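PDB 4OY6: putative secreted cellulose-binding protein from Streptomyces coelicolor, which probably cleaves cellulose oxidatively as a copper-dependent lytic polysaccharide monooxygenase of family AA10. Local coordinates for residues A[2-7]-A[177-182]; A[111-116]-A[164-169]; A[66-71]-A[82-87]. All coordinates share one frame; numbering follows the deposited sequence.

Contact 1 (A[2-7]-A[177-182]). With ZN (zinc ion), chain G.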
loop_
_atom_site.group_PDB
_atom_site.type_symbol
_atom_site.label_atom_id
_atom_site.label_comp_id
_atom_site.label_asym_id
_atom_site.label_seq_id
_atom_site.Cartn_x
_atom_site.Cartn_y
_atom_site.Cartn_z
ATOM N N GLY A 2 -9.911 5.716 -1.960
ATOM C CA GLY A 2 -9.134 5.213 -3.085
ATOM C C GLY A 2 -7.941 4.408 -2.622
ATOM O O GLY A 2 -7.854 4.002 -1.478
ATOM N N SER A 3 -6.996 4.225 -3.540
ATOM C CA SER A 3 -5.791 3.450 -3.283
ATOM C C SER A 3 -4.707 3.841 -4.266
ATOM O O SER A 3 -4.945 4.601 -5.203
ATOM C CB SER A 3 -6.052 1.938 -3.399
ATOM O OG SER A 3 -4.994 1.199 -2.839
ATOM N N VAL A 4 -3.512 3.302 -4.049
ATOM C CA VAL A 4 -2.443 3.376 -5.026
ATOM C C VAL A 4 -2.688 2.295 -6.059
ATOM O O VAL A 4 -2.740 1.104 -5.735
ATOM C CB VAL A 4 -1.061 3.222 -4.398
ATOM C CG1 VAL A 4 -0.014 3.153 -5.495
ATOM C CG2 VAL A 4 -0.766 4.381 -3.452
ATOM N N VAL A 5 -2.902 2.728 -7.305
ATOM C CA VAL A 5 -3.193 1.829 -8.401
ATOM C C VAL A 5 -1.988 1.477 -9.252
ATOM O O VAL A 5 -1.982 0.454 -9.922
ATOM C CB VAL A 5 -4.359 2.347 -9.276
ATOM C CG1 VAL A 5 -5.628 2.449 -8.427
ATOM C CG2 VAL A 5 -4.037 3.681 -9.925
ATOM N N ASP A 6 -0.955 2.315 -9.202
ATOM C CA ASP A 6 0.292 2.058 -9.929
ATOM C C ASP A 6 1.414 2.715 -9.155
ATOM O O ASP A 6 1.362 3.921 -8.918
ATOM C CB ASP A 6 0.267 2.663 -11.356
ATOM C CG ASP A 6 -0.748 2.035 -12.243
ATOM O OD1 ASP A 6 -0.482 0.935 -12.762
ATOM O OD2 ASP A 6 -1.826 2.648 -12.452
ATOM N N PRO A 7 2.416 1.945 -8.682
ATOM C CA PRO A 7 2.493 0.488 -8.640
ATOM C C PRO A 7 1.424 -0.033 -7.683
ATOM O O PRO A 7 1.333 0.449 -6.555
ATOM C CB PRO A 7 3.922 0.234 -8.133
ATOM C CG PRO A 7 4.239 1.416 -7.290
ATOM C CD PRO A 7 3.511 2.574 -7.919
ATOM N N TYR A 177 -4.982 7.203 4.542
ATOM C CA TYR A 177 -4.895 5.916 3.861
ATOM C C TYR A 177 -3.453 5.436 3.886
ATOM O O TYR A 177 -2.547 6.233 3.695
ATOM C CB TYR A 177 -5.410 6.027 2.424
ATOM C CG TYR A 177 -6.831 6.516 2.315
ATOM C CD1 TYR A 177 -7.169 7.838 2.593
ATOM C CD2 TYR A 177 -7.850 5.663 1.933
ATOM C CE1 TYR A 177 -8.481 8.275 2.490
ATOM C CE2 TYR A 177 -9.180 6.096 1.844
ATOM C CZ TYR A 177 -9.481 7.410 2.144
ATOM O OH TYR A 177 -10.791 7.835 2.074
ATOM N N PHE A 178 -3.273 4.133 4.098
ATOM C CA PHE A 178 -1.949 3.533 4.317
ATOM C C PHE A 178 -1.753 2.418 3.297
ATOM O O PHE A 178 -2.357 1.356 3.420
ATOM C CB PHE A 178 -1.831 2.960 5.739
ATOM C CG PHE A 178 -2.033 4.002 6.814
ATOM C CD1 PHE A 178 -3.288 4.281 7.321
ATOM C CD2 PHE A 178 -0.955 4.695 7.332
ATOM C CE1 PHE A 178 -3.449 5.248 8.299
ATOM C CE2 PHE A 178 -1.112 5.663 8.304
ATOM C CZ PHE A 178 -2.361 5.934 8.791
ATOM N N LEU A 179 -0.951 2.697 2.278
ATOM C CA LEU A 179 -0.904 1.826 1.091
ATOM C C LEU A 179 0.493 1.223 0.881
ATOM O O LEU A 179 1.453 1.927 0.520
ATOM C CB LEU A 179 -1.284 2.601 -0.163
ATOM C CG LEU A 179 -2.663 3.214 -0.305
ATOM C CD1 LEU A 179 -3.826 2.465 0.330
ATOM C CD2 LEU A 179 -2.692 4.655 0.081
ATOM N N CYS A 180 0.599 -0.087 1.083
ATOM C CA CYS A 180 1.803 -0.851 0.743
ATOM C C CYS A 180 1.748 -1.295 -0.707
ATOM O O CYS A 180 0.766 -1.937 -1.093
ATOM C CB CYS A 180 1.929 -2.115 1.583
ATOM S SG CYS A 180 2.406 -1.774 3.273
ATOM N N SER A 181 2.815 -1.028 -1.467
ATOM C CA SER A 181 2.969 -1.545 -2.834
ATOM C C SER A 181 4.283 -2.281 -2.948
ATOM O O SER A 181 5.345 -1.690 -2.713
ATOM C CB SER A 181 2.985 -0.409 -3.845
ATOM O OG SER A 181 1.781 0.342 -3.827
ATOM N N ASP A 182 4.227 -3.564 -3.297
ATOM C CA ASP A 182 5.443 -4.333 -3.508
ATOM C C ASP A 182 6.014 -4.003 -4.872
ATOM O O ASP A 182 5.326 -4.064 -5.882
ATOM C CB ASP A 182 5.150 -5.815 -3.373
ATOM C CG ASP A 182 4.633 -6.154 -2.003
ATOM O OD1 ASP A 182 3.393 -6.327 -1.859
ATOM O OD2 ASP A 182 5.450 -6.192 -1.049
HETATM ZN ZN ZN G . -1.860 -0.417 -13.771
HETATM O O HOH W 1 -2.232 -1.303 -11.837
HETATM O O HOH W 2 -3.506 1.006 -13.763
HETATM O O HOH W 3 -3.176 -1.812 -13.975
HETATM O O HOH W 4 -0.550 -1.668 -14.289
#
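The two sheets of the immunoglobulin-like beta-sandwich of this AA10 enzyme meet where strand 2-6, just behind the copper-binding N-terminus, lies on strand 177-182. The short strand axes approach to 7.2 Å and run 22° from parallel, a face-to-face packing of sheets in which side chains, rather than backbone bonds, make the contact. Val4 and Leu179 form its apolar centre: Val4 CG2 rests against Leu179 CB at 3.8 Å, and the two side chains cross obliquely. Beyond it, Leu179 CD1 reaches Ser3 OG at 3.6 Å. That hydroxyl is hydrogen-bonded to Ser9 OG. The other branch of Val4, CG1, stands anti to the backbone N (chi1 174°) and is turned to Ser181, whose OG is 3.7 Å from it.

The single hydrogen bond between the segments closes one end: Ser181 OG donates to Pro7 O at 2.8 Å, tilted 28° from the carbonyl plane. Pro7 follows a cis peptide bond, and its CG also lies against Ser181 CB. At the other end Tyr177 CD2 comes within 3.8 Å of Gly2 O. The nearest atom of the Tyr177 side chain is about 3 Å from the bound copper ion, and its ring is edge-to-face with that of His1, a copper ligand.

Asp6 points away from strand 177-182 and binds a zinc ion through OD1, with four waters around the metal. A classic beta bulge sets Val5 and Asp6 of strand 2-6 together opposite Lys101 of strand 97-104, while strand 177-182 pairs with strand 161-170 through Leu179 and Thr166.

Contact 2 (A[111-116]-A[164-169])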
loop_
_atom_site.group_PDB
_atom_site.type_symbol
_atom_site.label_atom_id
_atom_site.label_comp_id
_atom_site.label_asym_id
_atom_site.label_seq_id
_atom_site.Cartn_x
_atom_site.Cartn_y
_atom_site.Cartn_z
ATOM N N ASP A 111 -3.940 16.785 1.903
ATOM C CA ASP A 111 -3.124 17.765 2.632
ATOM C C ASP A 111 -1.648 17.540 2.303
ATOM O O ASP A 111 -0.876 18.489 2.180
ATOM C CB ASP A 111 -3.336 17.645 4.145
ATOM C CG ASP A 111 -4.695 18.154 4.609
ATOM O OD1 ASP A 111 -5.486 18.700 3.795
ATOM O OD2 ASP A 111 -4.953 17.981 5.813
ATOM N N TYR A 112 -1.278 16.266 2.187
ATOM C CA TYR A 112 0.062 15.851 1.830
ATOM C C TYR A 112 0.038 14.343 1.569
ATOM O O TYR A 112 -0.880 13.636 2.005
ATOM C CB TYR A 112 1.078 16.158 2.947
ATOM C CG TYR A 112 0.747 15.590 4.309
ATOM C CD1 TYR A 112 1.128 14.304 4.658
ATOM C CD2 TYR A 112 0.010 16.315 5.234
ATOM C CE1 TYR A 112 0.817 13.769 5.893
ATOM C CE2 TYR A 112 -0.284 15.790 6.488
ATOM C CZ TYR A 112 0.106 14.515 6.810
ATOM O OH TYR A 112 -0.194 13.982 8.032
ATOM N N PHE A 113 1.074 13.877 0.878
ATOM C CA PHE A 113 1.468 12.475 0.827
ATOM C C PHE A 113 2.845 12.331 1.435
ATOM O O PHE A 113 3.715 13.176 1.254
ATOM C CB PHE A 113 1.537 11.958 -0.618
ATOM C CG PHE A 113 0.227 12.020 -1.359
ATOM C CD1 PHE A 113 -0.691 11.005 -1.240
ATOM C CD2 PHE A 113 -0.079 13.085 -2.193
ATOM C CE1 PHE A 113 -1.887 11.044 -1.928
ATOM C CE2 PHE A 113 -1.283 13.129 -2.890
ATOM C CZ PHE A 113 -2.188 12.108 -2.748
ATOM N N LEU A 114 3.036 11.234 2.155
ATOM C CA LEU A 114 4.365 10.767 2.579
ATOM C C LEU A 114 4.624 9.474 1.830
ATOM O O LEU A 114 3.763 8.599 1.772
ATOM C CB LEU A 114 4.423 10.505 4.080
ATOM C CG LEU A 114 3.930 11.620 4.977
ATOM C CD1 LEU A 114 3.942 11.152 6.430
ATOM C CD2 LEU A 114 4.693 12.915 4.786
ATOM N N VAL A 115 5.826 9.332 1.279
ATOM C CA VAL A 115 6.175 8.095 0.602
ATOM C C VAL A 115 7.487 7.594 1.198
ATOM O O VAL A 115 8.459 8.333 1.301
ATOM C CB VAL A 115 6.342 8.282 -0.924
ATOM C CG1 VAL A 115 6.573 6.938 -1.586
ATOM C CG2 VAL A 115 5.141 8.988 -1.533
ATOM N N TYR A 116 7.465 6.326 1.587
ATOM C CA TYR A 116 8.611 5.622 2.115
ATOM C C TYR A 116 8.923 4.419 1.240
ATOM O O TYR A 116 8.071 3.917 0.527
ATOM C CB TYR A 116 8.355 5.101 3.536
ATOM C CG TYR A 116 7.960 6.143 4.545
ATOM C CD1 TYR A 116 6.627 6.552 4.661
ATOM C CD2 TYR A 116 8.898 6.754 5.364
ATOM C CE1 TYR A 116 6.253 7.502 5.577
ATOM C CE2 TYR A 116 8.529 7.721 6.291
ATOM C CZ TYR A 116 7.202 8.078 6.394
ATOM O OH TYR A 116 6.838 9.029 7.296
ATOM N N VAL A 164 7.002 -0.087 -1.128
ATOM C CA VAL A 164 6.719 1.339 -1.079
ATOM C C VAL A 164 5.535 1.509 -0.122
ATOM O O VAL A 164 4.560 0.771 -0.199
ATOM C CB VAL A 164 6.384 1.907 -2.460
ATOM C CG1 VAL A 164 5.997 3.368 -2.374
ATOM C CG2 VAL A 164 7.520 1.698 -3.434
ATOM N N TYR A 165 5.652 2.462 0.802
ATOM C CA TYR A 165 4.578 2.763 1.736
ATOM C C TYR A 165 4.152 4.204 1.499
ATOM O O TYR A 165 4.917 5.127 1.741
ATOM C CB TYR A 165 5.032 2.566 3.167
ATOM C CG TYR A 165 3.945 2.497 4.219
ATOM C CD1 TYR A 165 2.866 1.634 4.084
ATOM C CD2 TYR A 165 4.032 3.205 5.426
ATOM C CE1 TYR A 165 1.927 1.474 5.096
ATOM C CE2 TYR A 165 3.108 3.054 6.433
ATOM C CZ TYR A 165 2.056 2.172 6.261
ATOM O OH TYR A 165 1.181 2.006 7.310
ATOM N N THR A 166 2.930 4.360 1.003
ATOM C CA THR A 166 2.373 5.650 0.696
ATOM C C THR A 166 1.288 5.983 1.705
ATOM O O THR A 166 0.373 5.196 1.930
ATOM C CB THR A 166 1.756 5.659 -0.724
ATOM O OG1 THR A 166 2.756 5.368 -1.696
ATOM C CG2 THR A 166 1.119 6.986 -1.040
ATOM N N ILE A 167 1.439 7.145 2.328
ATOM C CA ILE A 167 0.471 7.654 3.294
ATOM C C ILE A 167 -0.206 8.876 2.686
ATOM O O ILE A 167 0.454 9.860 2.373
ATOM C CB ILE A 167 1.138 7.991 4.643
ATOM C CG1 ILE A 167 1.889 6.765 5.184
ATOM C CG2 ILE A 167 0.095 8.481 5.630
ATOM C CD1 ILE A 167 2.576 6.952 6.505
ATOM N N TRP A 168 -1.518 8.776 2.507
ATOM C CA TRP A 168 -2.348 9.829 1.930
ATOM C C TRP A 168 -3.168 10.450 3.044
ATOM O O TRP A 168 -4.048 9.794 3.596
ATOM C CB TRP A 168 -3.258 9.245 0.857
ATOM C CG TRP A 168 -4.382 10.097 0.350
ATOM C CD1 TRP A 168 -4.492 11.459 0.358
ATOM C CD2 TRP A 168 -5.569 9.597 -0.261
ATOM N NE1 TRP A 168 -5.695 11.825 -0.203
ATOM C CE2 TRP A 168 -6.370 10.699 -0.597
ATOM C CE3 TRP A 168 -6.039 8.302 -0.542
ATOM C CZ2 TRP A 168 -7.626 10.546 -1.192
ATOM C CZ3 TRP A 168 -7.260 8.152 -1.134
ATOM C CH2 TRP A 168 -8.054 9.266 -1.439
ATOM N N GLN A 169 -2.887 11.704 3.372
ATOM C CA GLN A 169 -3.698 12.453 4.319
ATOM C C GLN A 169 -4.744 13.216 3.507
ATOM O O GLN A 169 -4.396 14.148 2.778
ATOM C CB GLN A 169 -2.840 13.422 5.139
ATOM C CG GLN A 169 -3.635 14.239 6.136
ATOM C CD GLN A 169 -4.178 13.409 7.259
ATOM O OE1 GLN A 169 -3.603 12.391 7.655
ATOM N NE2 GLN A 169 -5.282 13.885 7.838
HETATM O O HOH W 5 -6.764 16.320 6.960
#
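One face of the Tyr112 ring is covered by Gln169, whose CB stands 3.7 Å from the ring centroid and 15° off the normal, a CH-pi contact. Gln169 CG follows over the CE2 side of the ring, and the amide plane lies 26° from the ring plane. Tyr112 holds its ring over this partner because CG sits between the backbone N and the carbonyl carbon (chi1 55°). On the opposite face of the sheet, the Phe113 ring and the five-membered ring of Trp168 form an oblique pair, their centroids 4.9 Å apart, with Phe113 CE1 closest to Trp168 CD1. At the edge of the Tyr116 ring, near its plane, lies Tyr165 O, 3.7 Å from Tyr116 CD1; Ile167 CD1 meets Tyr116 CE1 obliquely.

These groups project from two antiparallel strands, Tyr112, Leu114 and Tyr116 on one face with Tyr165, Ile167 and Gln169, and Phe113 and Val115 on the other with Thr166 and Trp168. Leu114 with Ile167 and Tyr116 with Tyr165 are hydrogen-bonded pairs, the nearly straight bond from Ile167 N to Leu114 O measuring 2.8 Å. Asp111 N donates to Gln169 O at 2.8 Å, and a water links Asp111 OD2 to Gln169 NE2, while Asp111 OD1 is hydrogen-bonded to Ser171 OG. The amide of Gln169 is fixed further by Thr176 and Asp174.

Phe60 of helix 60-63 packs on the face of Tyr112, Leu114, Ile167 and Gln169. On the other face Phe113, Thr166 and Trp168 meet strand 97-104 of the opposing sheet, the indole also stacking on Tyr177. Strands 134-139 and 175-184 flank the pair within the sheet.

Contact 3 (A[66-71]-A[82-87]). With ZN (zinc ion), chain I.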
loop_
_atom_site.group_PDB
_atom_site.type_symbol
_atom_site.label_atom_id
_atom_site.label_comp_id
_atom_site.label_asym_id
_atom_site.label_seq_id
_atom_site.Cartn_x
_atom_site.Cartn_y
_atom_site.Cartn_z
ATOM N N ASP A 66 4.338 -1.596 14.562
ATOM C CA ASP A 66 5.224 -2.418 13.770
ATOM C C ASP A 66 4.589 -3.770 13.486
ATOM O O ASP A 66 3.897 -4.341 14.329
ATOM C CB ASP A 66 6.543 -2.625 14.519
ATOM C CG ASP A 66 7.435 -1.413 14.495
ATOM O OD1 ASP A 66 7.273 -0.518 13.654
ATOM O OD2 ASP A 66 8.370 -1.379 15.311
ATOM N N GLY A 67 4.798 -4.242 12.261
ATOM C CA GLY A 67 4.181 -5.480 11.776
ATOM C C GLY A 67 2.753 -5.345 11.291
ATOM O O GLY A 67 2.168 -6.309 10.833
ATOM N N GLN A 68 2.189 -4.148 11.415
ATOM C CA GLN A 68 0.813 -3.858 11.013
ATOM C C GLN A 68 0.744 -2.678 10.056
ATOM O O GLN A 68 -0.300 -2.058 9.876
ATOM C CB GLN A 68 -0.084 -3.573 12.226
ATOM C CG GLN A 68 -0.070 -4.684 13.254
ATOM C CD GLN A 68 -0.839 -4.353 14.491
ATOM O OE1 GLN A 68 -1.771 -3.543 14.461
ATOM N NE2 GLN A 68 -0.489 -5.001 15.585
ATOM N N LEU A 69 1.855 -2.346 9.407
ATOM C CA LEU A 69 1.862 -1.202 8.505
ATOM C C LEU A 69 0.903 -1.399 7.320
ATOM O O LEU A 69 0.148 -0.490 6.952
ATOM C CB LEU A 69 3.274 -0.858 7.993
ATOM C CG LEU A 69 4.101 -0.014 8.976
ATOM C CD1 LEU A 69 4.427 -0.748 10.294
ATOM C CD2 LEU A 69 5.367 0.499 8.305
ATOM N N CYS A 70 0.941 -2.565 6.686
ATOM C CA CYS A 70 0.171 -2.771 5.458
ATOM C C CYS A 70 -1.318 -2.931 5.694
ATOM O O CYS A 70 -2.083 -2.782 4.754
ATOM C CB CYS A 70 0.721 -3.938 4.639
ATOM S SG CYS A 70 2.436 -3.648 4.090
ATOM N N SER A 71 -1.738 -3.191 6.930
ATOM C CA SER A 71 -3.154 -3.163 7.303
ATOM C C SER A 71 -3.560 -1.836 7.954
ATOM O O SER A 71 -4.675 -1.715 8.450
ATOM C CB SER A 71 -3.472 -4.279 8.265
ATOM O OG SER A 71 -2.840 -4.065 9.510
ATOM N N SER A 82 -4.834 -9.550 6.596
ATOM C CA SER A 82 -4.061 -10.477 5.770
ATOM C C SER A 82 -2.988 -9.767 4.954
ATOM O O SER A 82 -2.055 -10.411 4.483
ATOM C CB SER A 82 -4.982 -11.245 4.821
ATOM O OG SER A 82 -5.581 -10.419 3.843
ATOM N N LEU A 83 -3.089 -8.456 4.795
ATOM C CA LEU A 83 -2.052 -7.713 4.089
ATOM C C LEU A 83 -0.757 -7.588 4.902
ATOM O O LEU A 83 0.274 -7.174 4.362
ATOM C CB LEU A 83 -2.525 -6.320 3.645
ATOM C CG LEU A 83 -3.858 -6.293 2.888
ATOM C CD1 LEU A 83 -4.124 -4.873 2.437
ATOM C CD2 LEU A 83 -3.876 -7.288 1.727
ATOM N N ASP A 84 -0.816 -7.942 6.196
ATOM C CA ASP A 84 0.378 -7.988 7.031
ATOM C C ASP A 84 1.129 -9.325 6.932
ATOM O O ASP A 84 2.182 -9.496 7.555
ATOM C CB ASP A 84 0.008 -7.741 8.490
ATOM C CG ASP A 84 -0.495 -6.330 8.765
ATOM O OD1 ASP A 84 -0.023 -5.386 8.106
ATOM O OD2 ASP A 84 -1.324 -6.190 9.689
ATOM N N ALA A 85 0.608 -10.289 6.172
ATOM C CA ALA A 85 1.317 -11.542 5.989
ATOM C C ALA A 85 2.692 -11.294 5.383
ATOM O O ALA A 85 2.879 -10.373 4.576
ATOM C CB ALA A 85 0.506 -12.483 5.122
ATOM N N VAL A 86 3.636 -12.139 5.784
ATOM C CA VAL A 86 5.002 -12.063 5.310
ATOM C C VAL A 86 5.228 -13.202 4.313
ATOM O O VAL A 86 4.963 -14.374 4.613
ATOM C CB VAL A 86 5.980 -12.147 6.481
ATOM C CG1 VAL A 86 7.420 -12.188 5.995
ATOM C CG2 VAL A 86 5.757 -10.985 7.430
ATOM N N GLY A 87 5.677 -12.854 3.107
ATOM C CA GLY A 87 5.860 -13.837 2.062
ATOM C C GLY A 87 6.078 -13.168 0.735
ATOM O O GLY A 87 6.228 -11.938 0.674
HETATM ZN ZN ZN I . 9.298 0.395 15.442
HETATM O O HOH W 6 3.558 -8.353 9.574
HETATM O O HOH W 7 2.664 -4.728 7.785
HETATM O O HOH W 8 10.609 0.025 14.081
#
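Hydrogen bonds to the carboxylate of Asp84 dominate this contact. Ser71 OG donates to Asp84 OD2 at 2.6 Å, meeting it on the syn side and 24° out of the carboxylate plane; the hydroxyl is placed there by the chi1 of 68°, which sets OG between the backbone N and the carbonyl carbon. Ser71 N gives a weak bond to Asp84 OD1 at 3.0 Å, so one residue grips both oxygens. A lysine in place of Asp84 would probably leave the Ser71 hydroxyl and amide without their acceptor and free Ser71 to shift away from segment 82-87.

Water supplies the second kind of link. One molecule donates to Gly67 O and Asp84 O, while another accepts from Cys70 N and donates to Asp84 OD1 at 2.8 Å.

The apolar contact is one pair, Cys70 CB and Leu83 CB, 4.1 Å apart; close by, Cys70 CB lies 3.3 Å from Leu83 O, and Leu83 CD1 packs against Cys70 O.

Metal coordination is separate: Asp66 OD2 binds a zinc ion at 2.0 Å.

An aspartate on a 3-10 turn thus ties together two parts of the long loop between helix 60-63 and strand 92-93, beside the Cys70-Cys180 disulfide that joins this loop to the sandwich.

Contacts 1 and 2 are buried in the beta-sandwich, whereas contact 3 is only partly buried, in loop and 3-10 structure. Contact 1 joins the two sheets face to face through side chains; contact 2 lies within one sheet and is held by backbone hydrogen bonds. They share that sheet, since strands 161-170 and 175-184 are neighbours in it and Leu179 N probably bonds to Thr166 O. Contact 3 relies instead on a carboxylate and waters. It is tied to contact 1 by the disulfide from Cys70 to Cys180 and to contact 2 by a probable bond between Tyr165 OH and Leu69 O, although its centre is about 17 Å from that of contact 2.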